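Local coordinates for glycosyl hydrolases family 2, sugar binding domain protein (Bacteroides uniformis str. 3978 T3 ii, PDB 6D1P) that probably hydrolyses O-glycosidic bonds as a family 2 beta-glucuronidase of a human gut bacterium, at residues G520-V525 with G627-V632; L623-H628 with N687-T692; E642-S647 with F671-L676; P650-F655 with L676-P681. All blocks are in the same frame, centred on the assembly; numbering follows the deposited sequence.

How the contacts relate
The four contacts illustrate how chemistry follows position in a small beta sandwich beside a TIM barrel. Contact 1 is partly buried and joins a barrel-domain loop to the loop after strand 623-625, through rings and polar groups. Contacts 2, 3 and 4 are buried. Contacts 2 and 4 bridge the two facing sheets with apolar side chains, in near-antiparallel and near-parallel strand directions respectively, and strands 651-656 and 685-695 pair within one sheet. Contact 3 joins a strand of the other sheet to the loop leading into its neighbour 677-680, adding a backbone bond and a water; it shares Leu676 with contact 4. Tyr626 OH meets His522 ND1, tying contact 2 to contact 1.

Contact 1: residues G520-V525 with G627-V632; sequences GRHMEV and GHSWPV
His522 and Trp630 lie with their ring planes 5° apart but slid so that the rings barely overlap, and each offers a methylene to the other in reciprocal CH-pi contacts. His522 CB sits over the centre of the indole, 3.4 Å from the centroid of the Trp630 six-membered ring, while Trp630 CB lies over one face of the imidazole, 3.7 Å from the His522 ring centroid. The edge of the imidazole belongs to Ser629: His522 NE2 donates to Ser629 OG at 3.0 Å, with the hydroxyl oxygen in the ring plane, and makes a weak, bent bond to Ser629 O. With CG anti to the Trp630 backbone N (chi1 -170°), the indole lies against His522 CB. Its far rim obliquely meets Met523 O, 3.4 Å from Trp630 CH2, and Glu524 OE2, 3.6 Å from Trp630 CZ2. With an alanine in place of Trp630 the CB over the imidazole would remain, but His522 CB would probably lose the ring it packs on and a gap open beside Glu524. A type I turn from Gly627 to Trp630 presents Ser629 and the indole together. Both imidazole nitrogens are bonded, since ND1 meets Tyr626 OH, and Glu524 forms a salt bridge with Arg633. This joint between a TIM-barrel loop and the following sandwich pairs apolar ring faces with bonded polar edges, and the rotation of His522 is likely to be fixed.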
# COMPACT_ATOMS: atom_id res chain seq x y z
N GLY A 520 -30.54 6.59 7.72
CA GLY A 520 -30.81 7.04 9.08
C GLY A 520 -30.88 8.54 9.28
O GLY A 520 -31.08 8.98 10.42
N ARG A 521 -30.68 9.34 8.24
CA ARG A 521 -30.91 10.78 8.32
C ARG A 521 -32.32 11.10 7.82
O ARG A 521 -32.73 10.59 6.77
CB ARG A 521 -29.85 11.54 7.52
CG ARG A 521 -30.11 13.03 7.40
CD ARG A 521 -29.07 13.67 6.50
NE ARG A 521 -27.78 13.78 7.19
CZ ARG A 521 -26.63 14.01 6.56
NH1 ARG A 521 -26.59 14.15 5.24
NH2 ARG A 521 -25.49 14.10 7.26
N HIS A 522 -33.06 11.94 8.56
CA HIS A 522 -34.42 12.33 8.19
C HIS A 522 -34.59 13.83 8.40
O HIS A 522 -33.67 14.53 8.85
CB HIS A 522 -35.47 11.54 8.99
CG HIS A 522 -35.21 10.07 9.00
ND1 HIS A 522 -35.68 9.23 8.00
CD2 HIS A 522 -34.49 9.29 9.84
CE1 HIS A 522 -35.27 8.00 8.25
NE2 HIS A 522 -34.56 8.01 9.36
N MET A 523 -35.78 14.33 8.08
CA MET A 523 -36.05 15.76 8.15
C MET A 523 -37.56 16.00 8.20
O MET A 523 -38.29 15.45 7.37
CB MET A 523 -35.41 16.48 6.96
CG MET A 523 -35.77 17.94 6.83
SD MET A 523 -35.44 18.90 8.31
CE MET A 523 -33.71 18.52 8.62
N GLU A 524 -38.01 16.80 9.17
CA GLU A 524 -39.43 17.14 9.27
C GLU A 524 -39.85 18.01 8.10
O GLU A 524 -39.11 18.91 7.68
CB GLU A 524 -39.72 17.88 10.58
CG GLU A 524 -39.58 17.05 11.86
CD GLU A 524 -40.70 16.04 12.05
OE1 GLU A 524 -41.71 16.06 11.30
OE2 GLU A 524 -40.56 15.20 12.97
N VAL A 525 -41.06 17.75 7.57
CA VAL A 525 -41.62 18.59 6.53
C VAL A 525 -41.97 19.95 7.11
O VAL A 525 -42.35 20.08 8.28
CB VAL A 525 -42.85 17.92 5.89
CG1 VAL A 525 -43.95 17.70 6.92
CG2 VAL A 525 -43.37 18.77 4.73
N GLY A 627 -40.40 5.52 9.27
CA GLY A 627 -39.80 6.06 10.47
C GLY A 627 -39.20 5.02 11.41
O GLY A 627 -38.86 5.36 12.54
N HIS A 628 -39.07 3.77 10.97
CA HIS A 628 -38.40 2.76 11.79
C HIS A 628 -37.00 3.22 12.21
O HIS A 628 -36.55 2.91 13.32
CB HIS A 628 -38.30 1.45 11.02
CG HIS A 628 -39.56 0.66 10.97
ND1 HIS A 628 -39.74 -0.49 11.70
CD2 HIS A 628 -40.70 0.84 10.26
CE1 HIS A 628 -40.94 -0.99 11.45
NE2 HIS A 628 -41.54 -0.19 10.58
N SER A 629 -36.29 3.92 11.32
CA SER A 629 -34.95 4.42 11.60
C SER A 629 -34.95 5.89 11.98
O SER A 629 -33.91 6.55 11.89
CB SER A 629 -34.02 4.16 10.42
OG SER A 629 -34.29 5.01 9.31
N TRP A 630 -36.09 6.43 12.41
CA TRP A 630 -36.22 7.84 12.78
C TRP A 630 -36.61 7.90 14.25
O TRP A 630 -37.80 7.85 14.60
CB TRP A 630 -37.25 8.53 11.87
CG TRP A 630 -37.32 10.02 11.99
CD1 TRP A 630 -36.78 10.80 12.97
CD2 TRP A 630 -37.99 10.91 11.08
NE1 TRP A 630 -37.07 12.13 12.72
CE2 TRP A 630 -37.80 12.22 11.57
CE3 TRP A 630 -38.72 10.73 9.89
CZ2 TRP A 630 -38.33 13.34 10.92
CZ3 TRP A 630 -39.22 11.84 9.24
CH2 TRP A 630 -39.03 13.13 9.76
N PRO A 631 -35.62 7.99 15.17
CA PRO A 631 -35.92 7.80 16.60
C PRO A 631 -36.51 9.02 17.28
O PRO A 631 -37.26 8.89 18.26
CB PRO A 631 -34.54 7.45 17.20
CG PRO A 631 -33.50 7.70 16.06
CD PRO A 631 -34.21 8.36 14.94
N VAL A 632 -36.18 10.22 16.80
CA VAL A 632 -36.60 11.46 17.44
C VAL A 632 -37.20 12.38 16.38
O VAL A 632 -36.48 12.92 15.53
CB VAL A 632 -35.43 12.15 18.16
CG1 VAL A 632 -35.90 13.47 18.74
CG2 VAL A 632 -34.89 11.26 19.26

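Contact 2: residues L623-H628 with N687-T692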
# COMPACT_ATOMS: atom_id res chain seq x y z
N LEU A 623 -46.74 -3.68 4.49
CA LEU A 623 -47.12 -2.48 5.21
C LEU A 623 -45.87 -1.99 5.93
O LEU A 623 -45.23 -2.78 6.63
CB LEU A 623 -48.24 -2.80 6.21
CG LEU A 623 -48.79 -1.73 7.14
CD1 LEU A 623 -49.57 -0.69 6.36
CD2 LEU A 623 -49.68 -2.37 8.21
N HIS A 624 -45.50 -0.73 5.72
CA HIS A 624 -44.30 -0.17 6.35
C HIS A 624 -44.58 1.27 6.74
O HIS A 624 -44.73 2.13 5.88
CB HIS A 624 -43.07 -0.22 5.42
CG HIS A 624 -41.82 0.35 6.03
ND1 HIS A 624 -40.86 -0.43 6.65
CD2 HIS A 624 -41.38 1.63 6.13
CE1 HIS A 624 -39.88 0.34 7.09
NE2 HIS A 624 -40.17 1.59 6.79
N ILE A 625 -44.64 1.51 8.04
CA ILE A 625 -44.69 2.88 8.54
C ILE A 625 -43.33 3.52 8.33
O ILE A 625 -42.30 2.97 8.74
CB ILE A 625 -45.07 2.90 10.02
CG1 ILE A 625 -46.39 2.14 10.24
CG2 ILE A 625 -45.11 4.33 10.53
CD1 ILE A 625 -46.64 1.74 11.69
N TYR A 626 -43.31 4.68 7.69
CA TYR A 626 -42.06 5.38 7.50
C TYR A 626 -41.59 5.94 8.83
O TYR A 626 -42.28 6.75 9.46
CB TYR A 626 -42.20 6.47 6.44
CG TYR A 626 -41.02 7.41 6.42
CD1 TYR A 626 -39.71 6.93 6.42
CD2 TYR A 626 -41.21 8.79 6.42
CE1 TYR A 626 -38.63 7.80 6.42
CE2 TYR A 626 -40.14 9.66 6.41
CZ TYR A 626 -38.86 9.16 6.41
OH TYR A 626 -37.80 10.04 6.41
N GLY A 627 -40.40 5.52 9.27
CA GLY A 627 -39.80 6.06 10.47
C GLY A 627 -39.20 5.02 11.41
O GLY A 627 -38.86 5.36 12.54
N HIS A 628 -39.07 3.77 10.97
CA HIS A 628 -38.40 2.76 11.79
C HIS A 628 -37.00 3.22 12.21
O HIS A 628 -36.55 2.91 13.32
CB HIS A 628 -38.30 1.45 11.02
CG HIS A 628 -39.56 0.66 10.97
ND1 HIS A 628 -39.74 -0.49 11.70
CD2 HIS A 628 -40.70 0.84 10.26
CE1 HIS A 628 -40.94 -0.99 11.45
NE2 HIS A 628 -41.54 -0.19 10.58
N ASN A 687 -43.75 7.86 21.91
CA ASN A 687 -45.04 7.70 21.24
C ASN A 687 -45.06 6.36 20.54
O ASN A 687 -44.08 5.97 19.90
CB ASN A 687 -45.28 8.82 20.22
CG ASN A 687 -45.50 10.16 20.87
OD1 ASN A 687 -46.64 10.60 21.02
ND2 ASN A 687 -44.42 10.81 21.27
N LYS A 688 -46.18 5.64 20.66
CA LYS A 688 -46.37 4.40 19.94
C LYS A 688 -47.26 4.66 18.73
O LYS A 688 -48.30 5.31 18.86
CB LYS A 688 -46.96 3.31 20.83
CG LYS A 688 -46.89 1.93 20.22
CD LYS A 688 -47.18 0.87 21.29
CE LYS A 688 -48.35 -0.02 20.88
NZ LYS A 688 -48.95 -0.74 22.07
N ILE A 689 -46.82 4.20 17.57
CA ILE A 689 -47.54 4.39 16.31
C ILE A 689 -47.66 3.02 15.67
O ILE A 689 -46.65 2.35 15.44
CB ILE A 689 -46.82 5.37 15.37
CG1 ILE A 689 -46.99 6.80 15.87
CG2 ILE A 689 -47.36 5.24 13.95
CD1 ILE A 689 -45.75 7.65 15.75
N THR A 690 -48.88 2.59 15.43
CA THR A 690 -49.10 1.30 14.80
C THR A 690 -49.99 1.47 13.59
O THR A 690 -50.71 2.46 13.46
CB THR A 690 -49.74 0.30 15.76
OG1 THR A 690 -51.05 0.76 16.10
CG2 THR A 690 -48.90 0.16 17.02
N ALA A 691 -49.94 0.47 12.73
CA ALA A 691 -50.73 0.45 11.50
C ALA A 691 -51.21 -0.96 11.24
O ALA A 691 -50.50 -1.94 11.50
CB ALA A 691 -49.91 0.94 10.29
N THR A 692 -52.42 -1.06 10.71
CA THR A 692 -52.95 -2.31 10.22
C THR A 692 -53.46 -2.11 8.80
O THR A 692 -54.22 -1.18 8.53
CB THR A 692 -54.05 -2.85 11.14
OG1 THR A 692 -53.50 -3.08 12.44
CG2 THR A 692 -54.60 -4.16 10.60
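Ile625 and Ala691 meet in the interior of a beta sandwich, where strand 623-625 of one sheet faces strand 685-695 of the other. The short strand axes approach to 7.9 Å and run nearly antiparallel, at 160°. At this separation the strands are joined by side chains, without hydrogen bonds between them. The tight part centres on the Ala691 methyl, which receives the end of Ile625: CD1 of Ile625 comes to 3.6 Å from Ala691 CB, and CG1 stands almost as near. With CG1 anti to its own carbonyl carbon (chi1 -55°) and the chain then extended, Ile625 lays CD1 along the backbone from Ile689 to Ala691. The small Ala691 side chain is consistent with so close an approach of Ile625. Toward Ile689 the fit slackens, the two CG2 methyls of Ile625 and Ile689 standing 4.2 Å apart. On the looser side Thr690, partly exposed, turns away from the contact; Thr692 also turns away but is buried, its OG1 bonded to Asp701. Leu623 is likewise partly exposed. Ile704 of strand 698-709 and Ile643 of strand 641-647 also touch Ile625 and extend the apolar layer within the sandwich. At the Leu623 end, one branch meets both backbone and side chain, Leu623 CD2 lying 3.9 Å from Ala691 CB and 3.4 Å from Ala691 O.

Contact 3: residues E642-S647 with F671-L676; sequences EILVYS and FPAAGL
Where the loop leading into the outer strand 677-680 meets 641-647, the central strand of a three-stranded antiparallel sheet, Val645 N donates to Leu676 O at 3.0 Å. The donor lies nearly in line with the carbonyl (170°), though its N-H is bent (147°). Just before it Ala673, Ala674 and Gly675, all at positive phi, turn the chain, and Leu676 N closes the turn on Ala673 O. A water accepts from Ser647 N and donates to Val645 O and also to Ala673 O, linking strand to loop. Ala673 CB touches Leu644 CB at 3.9 Å and lies over the rim of one face of the Tyr646 ring, 4.0 Å from Tyr646 CZ. Tyr646 CB points away, yet with CG anti to the carbonyl carbon (chi1 -75°) the ring comes back over Ala673. Pro672, preceded by a cis peptide bond, meets Leu644 at about a right angle. Tyr646 OH bonds to Asp558, which also takes the N-H of Ala673. A serine in place of Tyr646 would probably leave the Ala673 methyl without its ring and Asp558 without one partner. Farther on, Ile643 pairs with Trp678 in an antiparallel ladder, consistent with an immunoglobulin-like (E-set) beta sandwich.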
# COMPACT_ATOMS: atom_id res chain seq x y z
N GLU A 642 -46.96 14.84 10.60
CA GLU A 642 -47.26 13.95 9.49
C GLU A 642 -46.62 12.58 9.69
O GLU A 642 -45.47 12.47 10.15
CB GLU A 642 -46.78 14.58 8.19
CG GLU A 642 -46.85 13.69 6.96
CD GLU A 642 -45.78 14.08 5.95
OE1 GLU A 642 -44.58 13.77 6.20
OE2 GLU A 642 -46.14 14.72 4.93
N ILE A 643 -47.37 11.53 9.33
CA ILE A 643 -46.91 10.15 9.31
C ILE A 643 -47.28 9.57 7.96
O ILE A 643 -48.45 9.62 7.56
CB ILE A 643 -47.55 9.31 10.45
CG1 ILE A 643 -47.03 9.73 11.81
CG2 ILE A 643 -47.30 7.82 10.26
CD1 ILE A 643 -47.82 10.84 12.46
N LEU A 644 -46.30 9.03 7.24
CA LEU A 644 -46.54 8.39 5.95
C LEU A 644 -46.41 6.88 6.10
O LEU A 644 -45.60 6.39 6.87
CB LEU A 644 -45.55 8.89 4.89
CG LEU A 644 -45.29 10.39 4.81
CD1 LEU A 644 -44.04 10.71 3.93
CD2 LEU A 644 -46.52 11.14 4.33
N VAL A 645 -47.21 6.15 5.34
CA VAL A 645 -47.14 4.70 5.37
C VAL A 645 -47.01 4.20 3.95
O VAL A 645 -47.69 4.69 3.04
CB VAL A 645 -48.38 4.08 6.04
CG1 VAL A 645 -48.30 2.58 5.97
CG2 VAL A 645 -48.47 4.53 7.49
N TYR A 646 -46.13 3.24 3.74
CA TYR A 646 -45.92 2.69 2.41
C TYR A 646 -46.43 1.25 2.44
O TYR A 646 -45.80 0.36 3.01
CB TYR A 646 -44.46 2.84 1.97
CG TYR A 646 -44.22 4.30 1.60
CD1 TYR A 646 -44.48 4.76 0.30
CD2 TYR A 646 -43.86 5.23 2.57
CE1 TYR A 646 -44.32 6.10 -0.03
CE2 TYR A 646 -43.71 6.57 2.25
CZ TYR A 646 -43.95 7.00 0.94
OH TYR A 646 -43.81 8.33 0.63
N SER A 647 -47.60 1.06 1.83
CA SER A 647 -48.24 -0.24 1.76
C SER A 647 -48.87 -0.41 0.39
O SER A 647 -49.30 0.56 -0.23
CB SER A 647 -49.29 -0.39 2.88
OG SER A 647 -50.14 -1.50 2.65
N PHE A 671 -50.63 11.89 -3.78
CA PHE A 671 -49.26 12.03 -3.32
C PHE A 671 -49.20 12.91 -2.07
O PHE A 671 -49.84 13.96 -2.03
CB PHE A 671 -48.39 12.62 -4.42
CG PHE A 671 -47.01 13.00 -3.98
CD1 PHE A 671 -45.97 12.08 -4.05
CD2 PHE A 671 -46.73 14.29 -3.55
CE1 PHE A 671 -44.67 12.43 -3.66
CE2 PHE A 671 -45.44 14.65 -3.17
CZ PHE A 671 -44.41 13.72 -3.22
N PRO A 672 -48.39 12.54 -1.06
CA PRO A 672 -47.51 11.36 -1.07
C PRO A 672 -48.05 10.18 -0.29
O PRO A 672 -49.07 10.30 0.38
CB PRO A 672 -46.25 11.88 -0.39
CG PRO A 672 -46.83 12.79 0.69
CD PRO A 672 -48.06 13.44 0.06
N ALA A 673 -47.33 9.06 -0.37
CA ALA A 673 -47.66 7.81 0.31
C ALA A 673 -48.97 7.20 -0.18
O ALA A 673 -49.62 6.45 0.55
CB ALA A 673 -47.71 7.99 1.83
N ALA A 674 -49.36 7.51 -1.43
CA ALA A 674 -50.55 6.94 -2.07
C ALA A 674 -51.80 7.09 -1.18
O ALA A 674 -52.59 6.16 -1.02
CB ALA A 674 -50.34 5.47 -2.46
N GLY A 675 -51.97 8.28 -0.60
CA GLY A 675 -53.09 8.55 0.28
C GLY A 675 -52.96 8.03 1.70
O GLY A 675 -53.69 8.50 2.58
N LEU A 676 -52.06 7.08 1.97
CA LEU A 676 -51.89 6.51 3.31
C LEU A 676 -50.99 7.44 4.14
O LEU A 676 -49.82 7.17 4.41
CB LEU A 676 -51.32 5.10 3.22
CG LEU A 676 -52.03 4.27 2.14
CD1 LEU A 676 -51.44 2.87 1.97
CD2 LEU A 676 -53.57 4.21 2.40
O HOH W 1 -48.39 3.88 0.60

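Contact 4: residues P650-F655 with L676-P681; sequences PEVELF and LRWNVP
Leu654 lies over the indole of Trp678, its CB above the centre of the six-membered ring, 3.6 Å from the centroid and 13° off the ring normal. This is a CH-pi contact, and it is widened by one methyl branch of the leucine: with CG anti to the Leu654 backbone N (chi1 -169°), CD2 reaches back to Trp678 CB and CG, at 3.6 Å from CG. The two side chains therefore run past each other in opposite directions, one laid along the other. The rim of the same indole points at the neighbouring backbone, where Val652 O lies in the ring plane, 3.5 Å from Trp678 CZ2. Val652 divides its branches between two partners. CG1 meets Trp678 CH2 at 3.9 Å, while CG2 touches CD1 of Leu676 at 3.8 Å, the two aliphatic side chains crossing at about a right angle. Val680 closes the other end more loosely, its CG2 standing 4.2 Å from Leu654 CD2. Such interleaving joins strands that share no backbone bonds, here nearly parallel at 16°. The indole nitrogen has a weak bond to Gly662 O, and Lys664 makes a cation-pi contact with the ring. Strand 659-665 thus borders the tryptophan, Val645 of strand 641-647 also touches it, and Ile689 of strand 685-695 packs against Leu654 within the sandwich.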
# COMPACT_ATOMS: atom_id res chain seq x y z
N PRO A 650 -54.98 -2.44 0.11
CA PRO A 650 -56.03 -1.48 -0.31
C PRO A 650 -56.43 -0.50 0.77
O PRO A 650 -56.70 0.67 0.47
CB PRO A 650 -57.20 -2.39 -0.72
CG PRO A 650 -56.56 -3.68 -1.11
CD PRO A 650 -55.34 -3.84 -0.21
N GLU A 651 -56.48 -0.95 2.03
CA GLU A 651 -56.87 -0.11 3.15
C GLU A 651 -55.89 -0.29 4.29
O GLU A 651 -55.42 -1.40 4.56
CB GLU A 651 -58.27 -0.44 3.68
CG GLU A 651 -59.36 0.49 3.21
CD GLU A 651 -60.70 0.16 3.87
OE1 GLU A 651 -61.30 1.07 4.49
OE2 GLU A 651 -61.14 -1.01 3.76
N VAL A 652 -55.60 0.81 4.97
CA VAL A 652 -54.64 0.83 6.06
C VAL A 652 -55.22 1.70 7.15
O VAL A 652 -55.68 2.81 6.87
CB VAL A 652 -53.26 1.38 5.61
CG1 VAL A 652 -52.38 1.64 6.83
CG2 VAL A 652 -52.61 0.42 4.64
N GLU A 653 -55.19 1.21 8.38
CA GLU A 653 -55.60 2.00 9.52
C GLU A 653 -54.39 2.31 10.40
O GLU A 653 -53.58 1.42 10.69
CB GLU A 653 -56.68 1.28 10.33
CG GLU A 653 -57.14 2.09 11.53
CD GLU A 653 -58.47 1.63 12.11
OE1 GLU A 653 -59.07 2.47 12.83
OE2 GLU A 653 -58.91 0.48 11.83
N LEU A 654 -54.29 3.57 10.81
CA LEU A 654 -53.22 4.04 11.66
C LEU A 654 -53.74 4.18 13.08
O LEU A 654 -54.87 4.62 13.30
CB LEU A 654 -52.68 5.38 11.17
CG LEU A 654 -51.38 5.82 11.84
CD1 LEU A 654 -50.23 4.95 11.35
CD2 LEU A 654 -51.11 7.30 11.60
N PHE A 655 -52.90 3.81 14.05
CA PHE A 655 -53.20 4.02 15.46
C PHE A 655 -52.04 4.77 16.08
O PHE A 655 -50.87 4.40 15.86
CB PHE A 655 -53.43 2.71 16.21
CG PHE A 655 -54.43 1.79 15.57
CD1 PHE A 655 -55.76 1.78 15.98
CD2 PHE A 655 -54.03 0.88 14.60
CE1 PHE A 655 -56.67 0.90 15.40
CE2 PHE A 655 -54.94 0.00 14.02
CZ PHE A 655 -56.26 0.02 14.42
N LEU A 676 -52.06 7.08 1.97
CA LEU A 676 -51.89 6.51 3.31
C LEU A 676 -50.99 7.44 4.14
O LEU A 676 -49.82 7.17 4.41
CB LEU A 676 -51.32 5.10 3.22
CG LEU A 676 -52.03 4.27 2.14
CD1 LEU A 676 -51.44 2.87 1.97
CD2 LEU A 676 -53.57 4.21 2.40
N ARG A 677 -51.58 8.56 4.55
CA ARG A 677 -50.88 9.54 5.37
C ARG A 677 -51.88 10.16 6.33
O ARG A 677 -53.05 10.35 5.99
CB ARG A 677 -50.21 10.63 4.52
CG ARG A 677 -51.18 11.41 3.61
CD ARG A 677 -50.47 12.53 2.86
NE ARG A 677 -51.41 13.37 2.16
CZ ARG A 677 -51.91 13.09 0.95
NH1 ARG A 677 -51.54 11.98 0.31
NH2 ARG A 677 -52.78 13.92 0.38
N TRP A 678 -51.40 10.45 7.54
CA TRP A 678 -52.15 11.08 8.62
C TRP A 678 -51.33 12.20 9.23
O TRP A 678 -50.10 12.13 9.30
CB TRP A 678 -52.49 10.09 9.74
CG TRP A 678 -53.39 8.99 9.33
CD1 TRP A 678 -54.72 8.87 9.63
CD2 TRP A 678 -53.06 7.84 8.55
NE1 TRP A 678 -55.23 7.72 9.09
CE2 TRP A 678 -54.23 7.07 8.41
CE3 TRP A 678 -51.88 7.39 7.94
CZ2 TRP A 678 -54.26 5.87 7.71
CZ3 TRP A 678 -51.92 6.20 7.22
CH2 TRP A 678 -53.10 5.46 7.12
N ASN A 679 -52.01 13.25 9.68
CA ASN A 679 -51.42 14.21 10.59
C ASN A 679 -51.92 13.91 11.99
O ASN A 679 -53.07 13.52 12.17
CB ASN A 679 -51.75 15.65 10.18
CG ASN A 679 -51.01 16.08 8.93
OD1 ASN A 679 -50.55 15.24 8.16
ND2 ASN A 679 -50.90 17.38 8.73
N VAL A 680 -51.04 14.03 12.97
CA VAL A 680 -51.31 13.44 14.27
C VAL A 680 -50.67 14.29 15.36
O VAL A 680 -49.60 14.88 15.13
CB VAL A 680 -50.80 11.99 14.33
CG1 VAL A 680 -51.00 11.41 15.70
CG2 VAL A 680 -51.49 11.09 13.29
N PRO A 681 -51.28 14.42 16.53
CA PRO A 681 -50.54 14.98 17.67
C PRO A 681 -49.58 13.94 18.21
O PRO A 681 -49.87 12.74 18.24
CB PRO A 681 -51.65 15.29 18.69
CG PRO A 681 -52.68 14.25 18.41
CD PRO A 681 -52.69 14.14 16.89